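Local coordinates for early 35 kDa protein (Autographa californica nucleopolyhedrovirus, PDB 1P35) that blocks apoptosis of the infected insect host cell by inhibiting caspases, and also suppresses the host's antiviral RNA interference, at residues D71-D83 and K258-Y270. Numbering follows the deposited sequence.
Sequences DEQFDQLERDYSD and KYNWKIFCNGFIY
Arg79 and Lys262 pair through their backbones as a single antiparallel hydrogen-bonded bridge, Arg79 N to Lys262 O at 2.7 Å and Lys262 N to Arg79 O at 3.0 Å. The Arg79 side chain adds a third link: its NE donates to Asn260 O at 2.7 Å, nearly in the guanidinium plane, and NH2 gives the same oxygen a weak second bond. A bend at chi3 (-54°) swings the guanidinium across the strand, with Lys262 CB under one face, toward its rim; arginine suits because two N-H groups can address one carbonyl while the flat face packs on an aliphatic carbon. Next along, Tyr81 presents its edge to the five-membered ring of Trp261, planes at 88°, while Tyr259 CD1 sits over one Tyr81 face, completing an aromatic cluster. Helix 62-74 and the chain leaving it probably belong to the reactive-site loop that P35 offers to caspases; bridge and cluster hold this part against strand 259-271. Nearer the helix, Cys265 N donates a hydrogen bond to OE2 of the extended Glu78, 3.1 Å, on the anti side but 25° out of the carboxylate plane. Isoleucine's slim CD1 methyl lets Ile269 stand over the centre of the Phe74 ring, 3.4 Å from its centroid, and still touch Leu77 CD1 tip to tip. Further out, Trp261 NE1 hydrogen-bonds to Thr249 OG1 and its ring stacks on Phe247, while Lys262 NZ hydrogen-bonds to Tyr242 OH and shares a water with Arg79 NH1.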
loop_
_atom_site.group_PDB
_atom_site.type_symbol
_atom_site.label_atom_id
_atom_site.label_comp_id
_atom_site.label_asym_id
_atom_site.label_seq_id
_atom_site.Cartn_x
_atom_site.Cartn_y
_atom_site.Cartn_z
ATOM N N ASP A 71 3.416 4.992 13.140
ATOM C CA ASP A 71 4.831 5.032 12.755
ATOM C C ASP A 71 5.334 6.439 12.415
ATOM O O ASP A 71 6.477 6.752 12.687
ATOM C CB ASP A 71 5.145 4.127 11.543
ATOM C CG ASP A 71 5.057 2.643 11.874
ATOM O OD1 ASP A 71 5.147 2.307 13.072
ATOM O OD2 ASP A 71 4.942 1.806 10.945
ATOM N N GLU A 72 4.508 7.313 11.852
ATOM C CA GLU A 72 5.090 8.622 11.528
ATOM C C GLU A 72 5.189 9.543 12.758
ATOM O O GLU A 72 5.782 10.622 12.691
ATOM C CB GLU A 72 4.312 9.325 10.404
ATOM C CG GLU A 72 3.003 9.932 10.852
ATOM C CD GLU A 72 2.295 10.706 9.742
ATOM O OE1 GLU A 72 1.954 10.112 8.686
ATOM O OE2 GLU A 72 2.077 11.920 9.931
ATOM N N GLN A 73 4.563 9.158 13.866
ATOM C CA GLN A 73 4.707 9.991 15.049
ATOM C C GLN A 73 5.995 9.559 15.771
ATOM O O GLN A 73 6.706 10.396 16.334
ATOM C CB GLN A 73 3.527 9.845 15.985
ATOM C CG GLN A 73 2.225 10.429 15.501
ATOM C CD GLN A 73 2.324 11.936 15.255
ATOM O OE1 GLN A 73 2.848 12.712 16.095
ATOM N NE2 GLN A 73 1.802 12.367 14.109
ATOM N N PHE A 74 6.304 8.259 15.716
ATOM C CA PHE A 74 7.481 7.737 16.374
ATOM C C PHE A 74 8.771 7.923 15.589
ATOM O O PHE A 74 9.874 8.013 16.185
ATOM C CB PHE A 74 7.273 6.249 16.762
ATOM C CG PHE A 74 6.310 6.066 17.918
ATOM C CD1 PHE A 74 4.921 6.121 17.721
ATOM C CD2 PHE A 74 6.803 6.016 19.244
ATOM C CE1 PHE A 74 4.033 6.152 18.819
ATOM C CE2 PHE A 74 5.950 6.038 20.339
ATOM C CZ PHE A 74 4.543 6.114 20.143
ATOM N N ASP A 75 8.654 7.952 14.262
ATOM C CA ASP A 75 9.827 8.152 13.426
ATOM C C ASP A 75 10.458 9.464 13.797
ATOM O O ASP A 75 11.676 9.591 13.797
ATOM C CB ASP A 75 9.479 8.160 11.948
ATOM C CG ASP A 75 9.327 6.773 11.388
ATOM O OD1 ASP A 75 9.510 5.793 12.140
ATOM O OD2 ASP A 75 9.019 6.660 10.186
ATOM N N GLN A 76 9.609 10.427 14.133
ATOM C CA GLN A 76 10.042 11.749 14.530
ATOM C C GLN A 76 10.874 11.726 15.809
ATOM O O GLN A 76 11.462 12.734 16.189
ATOM C CB GLN A 76 8.824 12.653 14.746
ATOM C CG GLN A 76 8.160 13.147 13.440
ATOM C CD GLN A 76 6.886 13.953 13.695
ATOM O OE1 GLN A 76 6.868 14.885 14.508
ATOM N NE2 GLN A 76 5.816 13.604 12.990
ATOM N N LEU A 77 10.927 10.592 16.490
ATOM C CA LEU A 77 11.681 10.560 17.719
ATOM C C LEU A 77 13.029 9.921 17.461
ATOM O O LEU A 77 13.982 10.129 18.211
ATOM C CB LEU A 77 10.920 9.755 18.786
ATOM C CG LEU A 77 9.539 10.206 19.226
ATOM C CD1 LEU A 77 9.064 9.255 20.308
ATOM C CD2 LEU A 77 9.562 11.645 19.730
ATOM N N GLU A 78 13.091 9.155 16.376
ATOM C CA GLU A 78 14.269 8.404 15.998
ATOM C C GLU A 78 15.326 9.098 15.155
ATOM O O GLU A 78 15.080 10.136 14.563
ATOM C CB GLU A 78 13.821 7.109 15.315
ATOM C CG GLU A 78 12.913 6.281 16.261
ATOM C CD GLU A 78 12.400 4.985 15.658
ATOM O OE1 GLU A 78 12.593 4.781 14.428
ATOM O OE2 GLU A 78 11.787 4.197 16.424
ATOM N N ARG A 79 16.517 8.508 15.176
ATOM C CA ARG A 79 17.679 8.964 14.434
ATOM C C ARG A 79 18.288 7.644 13.963
ATOM O O ARG A 79 19.046 6.946 14.679
ATOM C CB ARG A 79 18.638 9.763 15.347
ATOM C CG ARG A 79 18.135 11.201 15.806
ATOM C CD ARG A 79 19.255 12.021 16.500
ATOM N NE ARG A 79 19.867 11.274 17.617
ATOM C CZ ARG A 79 19.609 11.477 18.906
ATOM N NH1 ARG A 79 18.750 12.413 19.280
ATOM N NH2 ARG A 79 20.209 10.730 19.825
ATOM N N ASP A 80 17.883 7.257 12.763
ATOM C CA ASP A 80 18.353 6.014 12.184
ATOM C C ASP A 80 19.190 6.409 10.999
ATOM O O ASP A 80 18.651 6.810 9.974
ATOM C CB ASP A 80 17.176 5.190 11.700
ATOM C CG ASP A 80 17.586 3.819 11.254
ATOM O OD1 ASP A 80 18.659 3.705 10.664
ATOM O OD2 ASP A 80 16.812 2.857 11.480
ATOM N N TYR A 81 20.503 6.275 11.138
ATOM C CA TYR A 81 21.431 6.655 10.086
ATOM C C TYR A 81 21.822 5.496 9.161
ATOM O O TYR A 81 22.976 5.405 8.742
ATOM C CB TYR A 81 22.703 7.248 10.695
ATOM C CG TYR A 81 22.519 8.406 11.661
ATOM C CD1 TYR A 81 22.251 9.690 11.186
ATOM C CD2 TYR A 81 22.584 8.213 13.060
ATOM C CE1 TYR A 81 22.044 10.755 12.051
ATOM C CE2 TYR A 81 22.380 9.272 13.927
ATOM C CZ TYR A 81 22.107 10.546 13.407
ATOM O OH TYR A 81 21.893 11.613 14.234
ATOM N N SER A 82 20.881 4.614 8.840
ATOM C CA SER A 82 21.179 3.492 7.953
ATOM C C SER A 82 20.140 3.351 6.835
ATOM O O SER A 82 18.922 3.310 7.106
ATOM C CB SER A 82 21.198 2.204 8.760
ATOM O OG SER A 82 19.938 2.024 9.390
ATOM N N ASP A 83 20.601 3.259 5.586
ATOM C CA ASP A 83 19.673 3.084 4.457
ATOM C C ASP A 83 19.969 1.742 3.765
ATOM O O ASP A 83 19.893 1.621 2.534
ATOM C CB ASP A 83 19.789 4.265 3.473
ATOM C CG ASP A 83 18.659 4.290 2.422
ATOM O OD1 ASP A 83 17.463 4.128 2.794
ATOM O OD2 ASP A 83 18.975 4.504 1.223
ATOM N N LYS A 258 31.041 11.800 15.677
ATOM C CA LYS A 258 30.159 10.661 15.827
ATOM C C LYS A 258 28.659 10.828 15.569
ATOM O O LYS A 258 28.100 11.937 15.635
ATOM C CB LYS A 258 30.385 10.059 17.220
ATOM C CG LYS A 258 31.799 9.439 17.399
ATOM C CD LYS A 258 32.043 8.846 18.800
ATOM C CE LYS A 258 33.390 8.078 18.907
ATOM N NZ LYS A 258 33.428 6.748 18.186
ATOM N N TYR A 259 28.033 9.687 15.266
ATOM C CA TYR A 259 26.595 9.566 15.000
ATOM C C TYR A 259 25.866 9.065 16.264
ATOM O O TYR A 259 26.219 8.006 16.814
ATOM C CB TYR A 259 26.362 8.545 13.895
ATOM C CG TYR A 259 26.814 8.951 12.522
ATOM C CD1 TYR A 259 26.063 9.852 11.759
ATOM C CD2 TYR A 259 27.960 8.394 11.952
ATOM C CE1 TYR A 259 26.439 10.183 10.441
ATOM C CE2 TYR A 259 28.350 8.715 10.636
ATOM C CZ TYR A 259 27.581 9.606 9.884
ATOM O OH TYR A 259 27.923 9.887 8.569
ATOM N N ASN A 260 24.860 9.806 16.725
ATOM C CA ASN A 260 24.101 9.383 17.901
ATOM C C ASN A 260 22.773 8.741 17.495
ATOM O O ASN A 260 21.746 9.403 17.311
ATOM C CB ASN A 260 23.867 10.564 18.840
ATOM C CG ASN A 260 25.174 11.226 19.257
ATOM O OD1 ASN A 260 26.027 10.602 19.910
ATOM N ND2 ASN A 260 25.350 12.480 18.859
ATOM N N TRP A 261 22.803 7.426 17.363
ATOM C CA TRP A 261 21.613 6.716 16.968
ATOM C C TRP A 261 20.535 6.716 18.057
ATOM O O TRP A 261 20.821 6.701 19.255
ATOM C CB TRP A 261 21.973 5.290 16.613
ATOM C CG TRP A 261 22.919 5.108 15.466
ATOM C CD1 TRP A 261 24.257 5.441 15.429
ATOM C CD2 TRP A 261 22.662 4.368 14.263
ATOM N NE1 TRP A 261 24.838 4.938 14.295
ATOM C CE2 TRP A 261 23.892 4.273 13.560
ATOM C CE3 TRP A 261 21.515 3.766 13.714
ATOM C CZ2 TRP A 261 24.009 3.600 12.341
ATOM C CZ3 TRP A 261 21.635 3.083 12.480
ATOM C CH2 TRP A 261 22.883 3.009 11.818
ATOM N N LYS A 262 19.285 6.792 17.633
ATOM C CA LYS A 262 18.186 6.712 18.559
ATOM C C LYS A 262 17.123 5.932 17.805
ATOM O O LYS A 262 16.436 6.473 16.918
ATOM C CB LYS A 262 17.715 8.109 18.972
ATOM C CG LYS A 262 16.639 8.075 20.083
ATOM C CD LYS A 262 16.220 9.505 20.484
ATOM C CE LYS A 262 15.186 9.527 21.547
ATOM N NZ LYS A 262 14.782 10.942 21.865
ATOM N N ILE A 263 17.017 4.644 18.141
ATOM C CA ILE A 263 16.051 3.746 17.505
ATOM C C ILE A 263 15.149 2.978 18.482
ATOM O O ILE A 263 15.274 3.116 19.702
ATOM C CB ILE A 263 16.769 2.725 16.551
ATOM C CG1 ILE A 263 17.831 1.945 17.300
ATOM C CG2 ILE A 263 17.429 3.493 15.412
ATOM C CD1 ILE A 263 18.433 0.784 16.493
ATOM N N PHE A 264 14.278 2.141 17.908
ATOM C CA PHE A 264 13.269 1.323 18.616
ATOM C C PHE A 264 12.550 2.060 19.688
ATOM O O PHE A 264 12.489 1.596 20.826
ATOM C CB PHE A 264 13.857 0.072 19.236
ATOM C CG PHE A 264 14.769 -0.684 18.346
ATOM C CD1 PHE A 264 14.504 -0.813 16.990
ATOM C CD2 PHE A 264 15.831 -1.386 18.883
ATOM C CE1 PHE A 264 15.277 -1.638 16.198
ATOM C CE2 PHE A 264 16.609 -2.212 18.102
ATOM C CZ PHE A 264 16.333 -2.344 16.751
ATOM N N CYS A 265 12.049 3.245 19.359
ATOM C CA CYS A 265 11.286 3.990 20.326
ATOM C C CYS A 265 9.879 3.394 20.444
ATOM O O CYS A 265 9.126 3.289 19.444
ATOM C CB CYS A 265 11.170 5.480 19.922
ATOM S SG CYS A 265 12.782 6.333 19.795
ATOM N N ASN A 266 9.529 3.053 21.681
ATOM C CA ASN A 266 8.246 2.461 22.022
ATOM C C ASN A 266 7.610 3.237 23.190
ATOM O O ASN A 266 8.286 3.660 24.150
ATOM C CB ASN A 266 8.458 0.994 22.384
ATOM C CG ASN A 266 8.855 0.161 21.180
ATOM O OD1 ASN A 266 7.987 -0.212 20.353
ATOM N ND2 ASN A 266 10.163 -0.102 21.037
ATOM N N GLY A 267 6.306 3.400 23.114
ATOM C CA GLY A 267 5.617 4.140 24.152
ATOM C C GLY A 267 4.333 4.804 23.709
ATOM O O GLY A 267 3.579 4.257 22.910
ATOM N N PHE A 268 4.122 6.001 24.243
ATOM C CA PHE A 268 2.928 6.786 24.041
ATOM C C PHE A 268 3.266 8.220 23.596
ATOM O O PHE A 268 4.120 8.912 24.210
ATOM C CB PHE A 268 2.147 6.863 25.384
ATOM C CG PHE A 268 1.704 5.544 25.906
ATOM C CD1 PHE A 268 2.627 4.630 26.403
ATOM C CD2 PHE A 268 0.358 5.166 25.813
ATOM C CE1 PHE A 268 2.219 3.317 26.794
ATOM C CE2 PHE A 268 -0.066 3.882 26.195
ATOM C CZ PHE A 268 0.880 2.936 26.691
ATOM N N ILE A 269 2.610 8.659 22.530
ATOM C CA ILE A 269 2.778 10.015 22.034
ATOM C C ILE A 269 1.378 10.588 22.066
ATOM O O ILE A 269 0.457 10.033 21.433
ATOM C CB ILE A 269 3.339 10.053 20.603
ATOM C CG1 ILE A 269 4.850 9.780 20.634
ATOM C CG2 ILE A 269 3.050 11.430 19.954
ATOM C CD1 ILE A 269 5.491 9.476 19.246
ATOM N N TYR A 270 1.210 11.693 22.797
ATOM C CA TYR A 270 -0.096 12.288 22.916
ATOM C C TYR A 270 -0.131 13.684 22.298
ATOM O O TYR A 270 0.691 14.564 22.592
ATOM C CB TYR A 270 -0.519 12.351 24.381
ATOM C CG TYR A 270 -1.887 12.953 24.552
ATOM C CD1 TYR A 270 -3.015 12.256 24.159
ATOM C CD2 TYR A 270 -2.057 14.226 25.095
ATOM C CE1 TYR A 270 -4.282 12.786 24.295
ATOM C CE2 TYR A 270 -3.331 14.777 25.244
ATOM C CZ TYR A 270 -4.442 14.036 24.835
ATOM O OH TYR A 270 -5.722 14.513 24.945
HETATM O O HOH W 1 13.507 2.026 14.980
HETATM O O HOH W 2 9.802 2.751 16.729
HETATM O O HOH W 3 17.460 12.652 22.057
#